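Local coordinates for protein ACDH-11, isoform b (Caenorhabditis elegans, PDB 4Y9J), which is a flavoprotein of the acyl-CoA dehydrogenase family, with flavin-adenine dinucleotide and the ligand UCC bound, at residues Ser309-Leu312 and Asn313-Ile317; Glu446-Thr449 and Asn450-Ser453. All coordinates share one frame; numbering follows the deposited sequence.

Contact 1 of 2, residues Ser309-Leu312 and Asn313-Ile317; sequences SNML and NITRI. With UCC (S-{(3S,5R,9R)-1-[(2R,3S,4R,5R)-5-(6-amino-9H-purin-9-yl)-4-hydroxy-3-(phosphonooxy)tetrahydrofuran-2-yl]-3,5,9-trihydroxy-8,8-dimethyl-3,5-dioxido-10,14-dioxo-2,4,6-trioxa-11,15-diaza-3lambda~5~,5lambda~5~-diphosphaheptadecan-17-yl} undecanethioate), chain F.
Asn313 N bonds to Ser309 O and Arg316 N to Leu312 O, both at 2.9 Å, so residues 309-317 form consecutive turns of one helix. This helix belongs to the helical C-terminal domain of the acyl-CoA dehydrogenase family, and one side of it forms a wall of the UCC pocket. The Asn313 amide pairs with the adenine through two hydrogen bonds. UCC N6 donates to Asn313 OD1 at 3.1 Å, and Asn313 ND2 donates to UCC N1, also at 3.1 Å. This pair reads both polar positions on that edge of the base and fixes which way the amide is turned. Ser309 CB touches UCC C2 at 3.6 Å, while its OG bonds back to Ala306 O. In the conformer given, one of two deposited, Arg316 runs extended from CG to NE beside Leu312. Its NH2 then donates to two carbonyl oxygens of the ligand, OP1 at 2.7 Å and OP2 at 3.0 Å. OP1 lies in the guanidinium plane at its edge, and Leu312 CB sits 3.9 Å above one face. Met311 SD packs on Thr315 CG2. Helix 143-158 lies against Asn310, Met311 and Ile314. Helix 389-419 packs on Asn313, Arg316 and Ile317, and strand 186-189 on Met311, Leu312 and Thr315.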
ATOM      1  N   SER B 309      -8.553  31.944 -24.033  1.00 45.30           N
ATOM      2  CA  SER B 309      -9.493  31.222 -24.917  1.00 46.72           C
ATOM      3  C   SER B 309      -8.853  30.232 -25.919  1.00 51.18           C
ATOM      4  O   SER B 309      -9.433  29.173 -26.167  1.00 45.57           O
ATOM      5  CB  SER B 309     -10.486  32.181 -25.606  1.00 50.07           C
ATOM      6  OG  SER B 309      -9.916  33.119 -26.448  1.00 54.26           O
ATOM      7  N   ASN B 310      -7.629  30.491 -26.421  1.00 50.81           N
ATOM      8  CA  ASN B 310      -7.003  29.545 -27.369  1.00 45.70           C
ATOM      9  C   ASN B 310      -6.572  28.253 -26.709  1.00 44.12           C
ATOM     10  O   ASN B 310      -6.683  27.170 -27.263  1.00 49.88           O
ATOM     11  CB  ASN B 310      -5.865  30.211 -28.111  1.00 49.10           C
ATOM     12  CG  ASN B 310      -6.318  31.235 -29.095  1.00 51.36           C
ATOM     13  OD1 ASN B 310      -5.729  32.352 -29.261  1.00 57.24           O
ATOM     14  ND2 ASN B 310      -7.285  30.847 -29.859  1.00 54.01           N
ATOM     15  N   MET B 311      -6.202  28.327 -25.450  1.00 41.92           N
ATOM     16  CA  MET B 311      -5.927  27.166 -24.695  1.00 39.99           C
ATOM     17  C   MET B 311      -7.172  26.356 -24.494  1.00 40.29           C
ATOM     18  O   MET B 311      -7.124  25.116 -24.587  1.00 42.25           O
ATOM     19  CB  MET B 311      -5.269  27.541 -23.361  1.00 40.38           C
ATOM     20  CG  MET B 311      -5.225  26.508 -22.304  1.00 41.70           C
ATOM     21  SD  MET B 311      -3.824  25.324 -22.365  1.00 48.25           S
ATOM     22  CE  MET B 311      -2.622  26.364 -21.471  1.00 47.33           C
ATOM     23  N   LEU B 312      -8.246  26.993 -24.053  1.00 40.41           N
ATOM     24  CA  LEU B 312      -9.538  26.256 -23.923  1.00 39.05           C
ATOM     25  C   LEU B 312      -9.902  25.562 -25.262  1.00 38.85           C
ATOM     26  O   LEU B 312     -10.170  24.356 -25.292  1.00 41.44           O
ATOM     27  CB  LEU B 312     -10.709  27.167 -23.481  1.00 42.18           C
ATOM     28  CG  LEU B 312     -10.626  27.906 -22.112  1.00 44.75           C
ATOM     29  CD1 LEU B 312     -11.831  28.881 -21.968  1.00 46.66           C
ATOM     30  CD2 LEU B 312     -10.542  26.875 -20.977  1.00 46.91           C
ATOM     31  N   ASN B 313      -9.882  26.275 -26.375  1.00 38.89           N
ATOM     32  CA  ASN B 313     -10.255  25.642 -27.598  1.00 39.54           C
ATOM     33  C   ASN B 313      -9.357  24.541 -28.075  1.00 43.14           C
ATOM     34  O   ASN B 313      -9.884  23.569 -28.577  1.00 42.91           O
ATOM     35  CB  ASN B 313     -10.401  26.697 -28.652  1.00 42.91           C
ATOM     36  CG  ASN B 313     -11.654  27.573 -28.383  1.00 46.54           C
ATOM     37  OD1 ASN B 313     -12.664  27.102 -27.758  1.00 43.64           O
ATOM     38  ND2 ASN B 313     -11.602  28.850 -28.812  1.00 47.81           N
ATOM     39  N   ILE B 314      -8.003  24.681 -27.951  1.00 42.50           N
ATOM     40  CA  ILE B 314      -7.101  23.606 -28.395  1.00 40.40           C
ATOM     41  C   ILE B 314      -7.235  22.429 -27.528  1.00 36.99           C
ATOM     42  O   ILE B 314      -7.227  21.312 -28.047  1.00 37.07           O
ATOM     43  CB  ILE B 314      -5.589  24.077 -28.440  1.00 42.92           C
ATOM     44  CG1 ILE B 314      -5.371  25.025 -29.586  1.00 43.81           C
ATOM     45  CG2 ILE B 314      -4.606  22.895 -28.558  1.00 42.77           C
ATOM     46  CD1 ILE B 314      -5.436  24.391 -30.965  1.00 47.32           C
ATOM     47  N   THR B 315      -7.378  22.635 -26.198  1.00 34.71           N
ATOM     48  CA  THR B 315      -7.459  21.540 -25.328  1.00 37.09           C
ATOM     49  C   THR B 315      -8.784  20.789 -25.542  1.00 34.48           C
ATOM     50  O   THR B 315      -8.819  19.561 -25.398  1.00 33.78           O
ATOM     51  CB  THR B 315      -7.317  21.862 -23.786  1.00 36.01           C
ATOM     52  OG1 THR B 315      -8.349  22.775 -23.364  1.00 34.71           O
ATOM     53  CG2 THR B 315      -5.917  22.438 -23.439  1.00 38.49           C
ATOM     54  N   ARG B 316      -9.830  21.515 -25.862  1.00 37.78           N
ATOM     55  CA  ARG B 316     -11.152  20.903 -26.162  0.50 37.29           C
ATOM     56  C   ARG B 316     -11.077  19.986 -27.417  1.00 36.86           C
ATOM     57  O   ARG B 316     -11.592  18.890 -27.411  1.00 36.76           O
ATOM     58  CB  ARG B 316     -12.238  22.016 -26.257  0.50 35.94           C
ATOM     59  CG  ARG B 316     -12.486  22.557 -24.842  0.50 34.09           C
ATOM     60  CD  ARG B 316     -13.468  23.723 -24.693  0.50 31.76           C
ATOM     61  NE  ARG B 316     -13.531  24.156 -23.318  0.50 27.55           N
ATOM     62  CZ  ARG B 316     -14.088  25.281 -22.938  0.50 27.48           C
ATOM     63  NH1 ARG B 316     -14.536  26.104 -23.822  0.50 30.10           N
ATOM     64  NH2 ARG B 316     -14.147  25.644 -21.690  0.50 27.32           N
ATOM     65  N   ILE B 317     -10.308  20.349 -28.446  1.00 37.06           N
ATOM     66  CA  ILE B 317     -10.064  19.417 -29.592  1.00 35.22           C
ATOM     67  C   ILE B 317      -9.251  18.125 -29.157  1.00 35.30           C
ATOM     68  O   ILE B 317      -9.544  16.984 -29.562  1.00 32.76           O
ATOM     69  CB  ILE B 317      -9.338  20.114 -30.719  1.00 40.60           C
ATOM     70  CG1 ILE B 317     -10.252  21.239 -31.297  1.00 42.95           C
ATOM     71  CG2 ILE B 317      -8.874  19.134 -31.794  1.00 38.53           C
ATOM     72  CD1 ILE B 317      -9.726  21.892 -32.524  1.00 53.06           C
TER
HETATM   73  OA1 UCC F 702      -9.952  21.185 -16.962  1.00 45.76           O
HETATM   74  CA1 UCC F 702      -8.778  21.667 -17.202  1.00 48.78           C
HETATM   75  CA2 UCC F 702      -7.479  20.915 -17.516  1.00 47.78           C
HETATM   76  CA3 UCC F 702      -7.536  19.479 -17.935  1.00 52.51           C
HETATM   77  CA4 UCC F 702      -6.533  19.170 -19.097  1.00 53.68           C
HETATM   78  CA5 UCC F 702      -7.318  18.858 -20.378  1.00 50.35           C
HETATM   79  CA6 UCC F 702      -6.731  17.702 -21.110  1.00 48.77           C
HETATM   80  CA7 UCC F 702      -7.504  17.388 -22.381  1.00 47.43           C
HETATM   81  CA8 UCC F 702      -6.574  16.374 -22.916  1.00 49.55           C
HETATM   82  CA9 UCC F 702      -7.061  15.129 -23.428  1.00 52.31           C
HETATM   83  C10 UCC F 702      -6.652  13.961 -22.649  1.00 54.84           C
HETATM   84  C11 UCC F 702      -7.996  13.430 -22.173  1.00 57.20           C
HETATM   85  S   UCC F 702      -8.372  23.290 -17.180  1.00 46.45           S
HETATM   86  CP1 UCC F 702      -9.861  24.263 -16.735  1.00 49.37           C
HETATM   87  CP2 UCC F 702     -11.005  24.156 -17.695  1.00 48.53           C
HETATM   88  NP1 UCC F 702     -12.051  25.169 -17.443  1.00 48.66           N
HETATM   89  CP3 UCC F 702     -12.961  25.361 -18.400  1.00 47.18           C
HETATM   90  OP1 UCC F 702     -13.058  24.672 -19.415  1.00 43.37           O
HETATM   91  CP4 UCC F 702     -13.879  26.555 -18.235  1.00 47.30           C
HETATM   92  CP5 UCC F 702     -15.337  26.095 -18.385  1.00 47.06           C
HETATM   93  NP2 UCC F 702     -16.085  27.345 -18.398  1.00 47.68           N
HETATM   94  CP6 UCC F 702     -16.268  28.104 -19.478  1.00 48.76           C
HETATM   95  OP2 UCC F 702     -15.919  27.771 -20.603  1.00 50.21           O
HETATM   96  CP8 UCC F 702     -17.063  29.370 -19.232  1.00 48.73           C
HETATM   97  OP3 UCC F 702     -18.053  29.514 -20.296  1.00 47.48           O
HETATM   98  CPB UCC F 702     -16.303  30.672 -19.324  1.00 52.98           C
HETATM   99  CP7 UCC F 702     -15.300  30.875 -20.470  1.00 51.17           C
HETATM  100  CP9 UCC F 702     -15.148  30.398 -18.264  1.00 49.45           C
HETATM  101  CPA UCC F 702     -16.927  31.833 -18.518  1.00 52.75           C
HETATM  102  O7  UCC F 702     -16.082  33.007 -18.626  1.00 54.11           O
HETATM  103  P2  UCC F 702     -16.704  34.477 -18.350  1.00 53.12           P
HETATM  104  O21 UCC F 702     -15.614  35.532 -18.462  1.00 56.52           O
HETATM  105  O22 UCC F 702     -17.639  34.327 -17.142  1.00 49.94           O
HETATM  106  O6  UCC F 702     -17.725  34.569 -19.613  1.00 52.88           O
HETATM  107  P1  UCC F 702     -17.721  35.598 -20.829  1.00 58.34           P
HETATM  108  O11 UCC F 702     -17.872  37.045 -20.382  1.00 58.05           O
HETATM  109  O12 UCC F 702     -18.738  35.005 -21.757  1.00 54.95           O
HETATM  110  O5' UCC F 702     -16.186  35.327 -21.426  1.00 57.41           O
HETATM  111  C5' UCC F 702     -15.220  36.406 -21.460  1.00 58.17           C
HETATM  112  C4' UCC F 702     -14.619  36.588 -22.867  1.00 58.34           C
HETATM  113  C3' UCC F 702     -15.695  36.930 -23.893  1.00 58.54           C
HETATM  114  O3' UCC F 702     -15.043  37.737 -24.841  1.00 61.18           O
HETATM  115  P3  UCC F 702     -15.433  39.250 -25.074  1.00 65.39           P
HETATM  116  O33 UCC F 702     -14.395  39.692 -26.082  1.00 61.86           O
HETATM  117  O32 UCC F 702     -15.138  39.925 -23.754  1.00 64.77           O
HETATM  118  O31 UCC F 702     -16.910  39.192 -25.539  1.00 65.76           O
HETATM  119  C2' UCC F 702     -16.087  35.614 -24.550  1.00 56.60           C
HETATM  120  O2' UCC F 702     -16.457  35.704 -25.924  1.00 55.96           O
HETATM  121  O4' UCC F 702     -14.025  35.349 -23.307  1.00 55.50           O
HETATM  122  C1' UCC F 702     -14.721  34.919 -24.470  1.00 57.70           C
HETATM  123  N9  UCC F 702     -14.748  33.451 -24.536  1.00 55.89           N
HETATM  124  C4  UCC F 702     -14.325  32.787 -25.606  1.00 54.64           C
HETATM  125  N3  UCC F 702     -13.743  33.120 -26.783  1.00 52.38           N
HETATM  126  C8  UCC F 702     -15.247  32.607 -23.602  1.00 55.36           C
HETATM  127  N7  UCC F 702     -15.108  31.345 -24.047  1.00 55.90           N
HETATM  128  C5  UCC F 702     -14.536  31.380 -25.272  1.00 53.88           C
HETATM  129  C6  UCC F 702     -14.063  30.387 -26.274  1.00 55.36           C
HETATM  130  N6  UCC F 702     -14.229  29.064 -26.023  1.00 55.29           N
HETATM  131  N1  UCC F 702     -13.543  30.859 -27.452  1.00 54.55           N
HETATM  132  C2  UCC F 702     -13.397  32.181 -27.681  1.00 53.38           C

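Contact 2 of 2, residues Glu446-Thr449 and Asn450-Ser453; sequences EGTT and NVLS. With UCC (S-{(3S,5R,9R)-1-[(2R,3S,4R,5R)-5-(6-amino-9H-purin-9-yl)-4-hydroxy-3-(phosphonooxy)tetrahydrofuran-2-yl]-3,5,9-trihydroxy-8,8-dimethyl-3,5-dioxido-10,14-dioxo-2,4,6-trioxa-11,15-diaza-3lambda~5~,5lambda~5~-diphosphaheptadecan-17-yl} undecanethioate), chain F.
Thr448 caps helix 449-461 at its N-terminus, its OG1 accepting a weak hydrogen bond from Val451 N at 3.3 Å. With chi1 at 74°, OG1 sits between the backbone N and the carbonyl carbon, where Val451 N can donate to it. The same oxygen also bonds to O2B of flavin-adenine dinucleotide, and Val451 CG2 touches it. Leu452 N bonds to Thr448 O at 2.9 Å and closes the turn. From Leu452 CB, the side chain runs back over the loop. CB and CG each lie 3.6 Å from Thr448 O. CD1 reaches Gly447 O at 3.8 Å and Glu446 O slightly farther on, and CD2 also borders Glu446 O. Glu446 N donates to UCC OA1 at 3.1 Å, and the Glu446 carboxylate lies along the thioester and the start of the acyl chain. Its OE1 bonds to Gln188. Val451 CG1 packs on UCC NP2. Thr449 OG1 and Asn450 ND2 bond to Glu419 and Thr357 of the second subunit, while Asn450 OD1 accepts from Arg525 NE of the same chain. Thr449 O takes Ser453 N and Ser453 OG from opposite faces of its carbonyl plane, each at 3.0 Å.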
ATOM      1  N   GLU B 446     -12.237  20.555 -18.935  1.00 30.76           N
ATOM      2  CA  GLU B 446     -12.264  21.516 -20.031  1.00 30.70           C
ATOM      3  C   GLU B 446     -13.718  21.832 -20.433  1.00 33.04           C
ATOM      4  O   GLU B 446     -13.972  22.161 -21.583  1.00 32.67           O
ATOM      5  CB  GLU B 446     -11.486  21.023 -21.254  1.00 32.98           C
ATOM      6  CG  GLU B 446      -9.977  20.802 -20.963  1.00 37.96           C
ATOM      7  CD  GLU B 446      -9.130  22.087 -20.713  1.00 41.77           C
ATOM      8  OE1 GLU B 446      -9.627  23.233 -20.754  1.00 40.25           O
ATOM      9  OE2 GLU B 446      -7.903  21.914 -20.464  1.00 42.22           O
ATOM     10  N   GLY B 447     -14.597  21.817 -19.436  1.00 30.94           N
ATOM     11  CA  GLY B 447     -15.986  22.231 -19.610  1.00 32.38           C
ATOM     12  C   GLY B 447     -16.929  21.044 -19.590  1.00 32.10           C
ATOM     13  O   GLY B 447     -16.790  20.134 -20.392  1.00 29.97           O
ATOM     14  N   THR B 448     -17.916  21.049 -18.715  1.00 30.91           N
ATOM     15  CA  THR B 448     -18.888  19.948 -18.730  1.00 31.68           C
ATOM     16  C   THR B 448     -19.759  20.027 -19.968  1.00 31.35           C
ATOM     17  O   THR B 448     -19.811  21.062 -20.702  1.00 31.45           O
ATOM     18  CB  THR B 448     -19.758  19.950 -17.470  1.00 32.11           C
ATOM     19  OG1 THR B 448     -20.710  21.015 -17.551  1.00 32.35           O
ATOM     20  CG2 THR B 448     -18.905  20.057 -16.228  1.00 34.04           C
ATOM     21  N   THR B 449     -20.508  18.964 -20.212  1.00 29.75           N
ATOM     22  CA  THR B 449     -21.439  18.891 -21.345  1.00 29.96           C
ATOM     23  C   THR B 449     -22.366  20.110 -21.443  1.00 32.78           C
ATOM     24  O   THR B 449     -22.433  20.770 -22.486  1.00 29.78           O
ATOM     25  CB  THR B 449     -22.313  17.599 -21.298  1.00 29.70           C
ATOM     26  OG1 THR B 449     -21.468  16.472 -21.020  1.00 28.85           O
ATOM     27  CG2 THR B 449     -22.987  17.439 -22.638  1.00 33.32           C
ATOM     28  N   ASN B 450     -22.966  20.459 -20.307  1.00 30.72           N
ATOM     29  CA  ASN B 450     -23.871  21.581 -20.292  1.00 33.18           C
ATOM     30  C   ASN B 450     -23.185  22.954 -20.446  1.00 32.98           C
ATOM     31  O   ASN B 450     -23.723  23.888 -21.058  1.00 32.32           O
ATOM     32  CB  ASN B 450     -24.757  21.495 -19.050  1.00 32.04           C
ATOM     33  CG  ASN B 450     -25.835  20.394 -19.198  1.00 34.52           C
ATOM     34  OD1 ASN B 450     -25.968  19.782 -20.251  1.00 32.30           O
ATOM     35  ND2 ASN B 450     -26.580  20.137 -18.137  1.00 35.23           N
ATOM     36  N   VAL B 451     -22.047  23.080 -19.824  1.00 32.84           N
ATOM     37  CA  VAL B 451     -21.322  24.344 -19.839  1.00 34.21           C
ATOM     38  C   VAL B 451     -20.881  24.605 -21.256  1.00 33.94           C
ATOM     39  O   VAL B 451     -20.945  25.729 -21.712  1.00 36.08           O
ATOM     40  CB  VAL B 451     -20.150  24.316 -18.819  1.00 33.82           C
ATOM     41  CG1 VAL B 451     -19.108  25.414 -19.062  1.00 35.44           C
ATOM     42  CG2 VAL B 451     -20.700  24.369 -17.388  1.00 34.93           C
ATOM     43  N   LEU B 452     -20.429  23.578 -21.961  1.00 34.39           N
ATOM     44  CA  LEU B 452     -20.095  23.749 -23.378  1.00 34.81           C
ATOM     45  C   LEU B 452     -21.310  23.959 -24.259  1.00 35.59           C
ATOM     46  O   LEU B 452     -21.227  24.637 -25.329  1.00 35.16           O
ATOM     47  CB  LEU B 452     -19.228  22.615 -23.900  1.00 32.85           C
ATOM     48  CG  LEU B 452     -17.827  22.568 -23.268  1.00 35.25           C
ATOM     49  CD1 LEU B 452     -16.993  21.485 -23.934  1.00 37.37           C
ATOM     50  CD2 LEU B 452     -17.077  23.878 -23.341  1.00 37.22           C
ATOM     51  N   SER B 453     -22.435  23.364 -23.896  1.00 33.78           N
ATOM     52  CA  SER B 453     -23.684  23.649 -24.625  1.00 35.78           C
ATOM     53  C   SER B 453     -24.051  25.139 -24.507  1.00 38.13           C
ATOM     54  O   SER B 453     -24.550  25.725 -25.456  1.00 38.51           O
ATOM     55  CB  SER B 453     -24.831  22.747 -24.147  1.00 36.59           C
ATOM     56  OG  SER B 453     -24.601  21.365 -24.409  1.00 36.37           O
TER
HETATM   57  OA1 UCC F 702      -9.952  21.185 -16.962  1.00 45.76           O
HETATM   58  CA1 UCC F 702      -8.778  21.667 -17.202  1.00 48.78           C
HETATM   59  CA2 UCC F 702      -7.479  20.915 -17.516  1.00 47.78           C
HETATM   60  CA3 UCC F 702      -7.536  19.479 -17.935  1.00 52.51           C
HETATM   61  CA4 UCC F 702      -6.533  19.170 -19.097  1.00 53.68           C
HETATM   62  CA5 UCC F 702      -7.318  18.858 -20.378  1.00 50.35           C
HETATM   63  CA6 UCC F 702      -6.731  17.702 -21.110  1.00 48.77           C
HETATM   64  CA7 UCC F 702      -7.504  17.388 -22.381  1.00 47.43           C
HETATM   65  CA8 UCC F 702      -6.574  16.374 -22.916  1.00 49.55           C
HETATM   66  CA9 UCC F 702      -7.061  15.129 -23.428  1.00 52.31           C
HETATM   67  C10 UCC F 702      -6.652  13.961 -22.649  1.00 54.84           C
HETATM   68  C11 UCC F 702      -7.996  13.430 -22.173  1.00 57.20           C
HETATM   69  S   UCC F 702      -8.372  23.290 -17.180  1.00 46.45           S
HETATM   70  CP1 UCC F 702      -9.861  24.263 -16.735  1.00 49.37           C
HETATM   71  CP2 UCC F 702     -11.005  24.156 -17.695  1.00 48.53           C
HETATM   72  NP1 UCC F 702     -12.051  25.169 -17.443  1.00 48.66           N
HETATM   73  CP3 UCC F 702     -12.961  25.361 -18.400  1.00 47.18           C
HETATM   74  OP1 UCC F 702     -13.058  24.672 -19.415  1.00 43.37           O
HETATM   75  CP4 UCC F 702     -13.879  26.555 -18.235  1.00 47.30           C
HETATM   76  CP5 UCC F 702     -15.337  26.095 -18.385  1.00 47.06           C
HETATM   77  NP2 UCC F 702     -16.085  27.345 -18.398  1.00 47.68           N
HETATM   78  CP6 UCC F 702     -16.268  28.104 -19.478  1.00 48.76           C
HETATM   79  OP2 UCC F 702     -15.919  27.771 -20.603  1.00 50.21           O
HETATM   80  CP8 UCC F 702     -17.063  29.370 -19.232  1.00 48.73           C
HETATM   81  OP3 UCC F 702     -18.053  29.514 -20.296  1.00 47.48           O
HETATM   82  CPB UCC F 702     -16.303  30.672 -19.324  1.00 52.98           C
HETATM   83  CP7 UCC F 702     -15.300  30.875 -20.470  1.00 51.17           C
HETATM   84  CP9 UCC F 702     -15.148  30.398 -18.264  1.00 49.45           C
HETATM   85  CPA UCC F 702     -16.927  31.833 -18.518  1.00 52.75           C
HETATM   86  O7  UCC F 702     -16.082  33.007 -18.626  1.00 54.11           O
HETATM   87  P2  UCC F 702     -16.704  34.477 -18.350  1.00 53.12           P
HETATM   88  O21 UCC F 702     -15.614  35.532 -18.462  1.00 56.52           O
HETATM   89  O22 UCC F 702     -17.639  34.327 -17.142  1.00 49.94           O
HETATM   90  O6  UCC F 702     -17.725  34.569 -19.613  1.00 52.88           O
HETATM   91  P1  UCC F 702     -17.721  35.598 -20.829  1.00 58.34           P
HETATM   92  O11 UCC F 702     -17.872  37.045 -20.382  1.00 58.05           O
HETATM   93  O12 UCC F 702     -18.738  35.005 -21.757  1.00 54.95           O
HETATM   94  O5' UCC F 702     -16.186  35.327 -21.426  1.00 57.41           O
HETATM   95  C5' UCC F 702     -15.220  36.406 -21.460  1.00 58.17           C
HETATM   96  C4' UCC F 702     -14.619  36.588 -22.867  1.00 58.34           C
HETATM   97  C3' UCC F 702     -15.695  36.930 -23.893  1.00 58.54           C
HETATM   98  O3' UCC F 702     -15.043  37.737 -24.841  1.00 61.18           O
HETATM   99  P3  UCC F 702     -15.433  39.250 -25.074  1.00 65.39           P
HETATM  100  O33 UCC F 702     -14.395  39.692 -26.082  1.00 61.86           O
HETATM  101  O32 UCC F 702     -15.138  39.925 -23.754  1.00 64.77           O
HETATM  102  O31 UCC F 702     -16.910  39.192 -25.539  1.00 65.76           O
HETATM  103  C2' UCC F 702     -16.087  35.614 -24.550  1.00 56.60           C
HETATM  104  O2' UCC F 702     -16.457  35.704 -25.924  1.00 55.96           O
HETATM  105  O4' UCC F 702     -14.025  35.349 -23.307  1.00 55.50           O
HETATM  106  C1' UCC F 702     -14.721  34.919 -24.470  1.00 57.70           C
HETATM  107  N9  UCC F 702     -14.748  33.451 -24.536  1.00 55.89           N
HETATM  108  C4  UCC F 702     -14.325  32.787 -25.606  1.00 54.64           C
HETATM  109  N3  UCC F 702     -13.743  33.120 -26.783  1.00 52.38           N
HETATM  110  C8  UCC F 702     -15.247  32.607 -23.602  1.00 55.36           C
HETATM  111  N7  UCC F 702     -15.108  31.345 -24.047  1.00 55.90           N
HETATM  112  C5  UCC F 702     -14.536  31.380 -25.272  1.00 53.88           C
HETATM  113  C6  UCC F 702     -14.063  30.387 -26.274  1.00 55.36           C
HETATM  114  N6  UCC F 702     -14.229  29.064 -26.023  1.00 55.29           N
HETATM  115  N1  UCC F 702     -13.543  30.859 -27.452  1.00 54.55           N
HETATM  116  C2  UCC F 702     -13.397  32.181 -27.681  1.00 53.38           C

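Both contacts are buried and line one UCC pocket, with centres about 13 Å apart. Contact 1 lies within helix 304-338, and contact 2 spans a loop and the start of helix 449-461. Contact 1 holds the ligand through side chains, at the adenine and along the pantetheine arm. Contact 2 uses a backbone N-H at the thioester carbonyl. It also binds flavin-adenine dinucleotide and reaches the second subunit, whereas no other chain touches contact 1. The two meet directly. Leu312 CD2 packs on Glu446 OE1 at 3.8 Å. In the conformer given, the Arg316 guanidinium lies against Leu452, bringing helices 304-338 and 449-461 together beside the ligand.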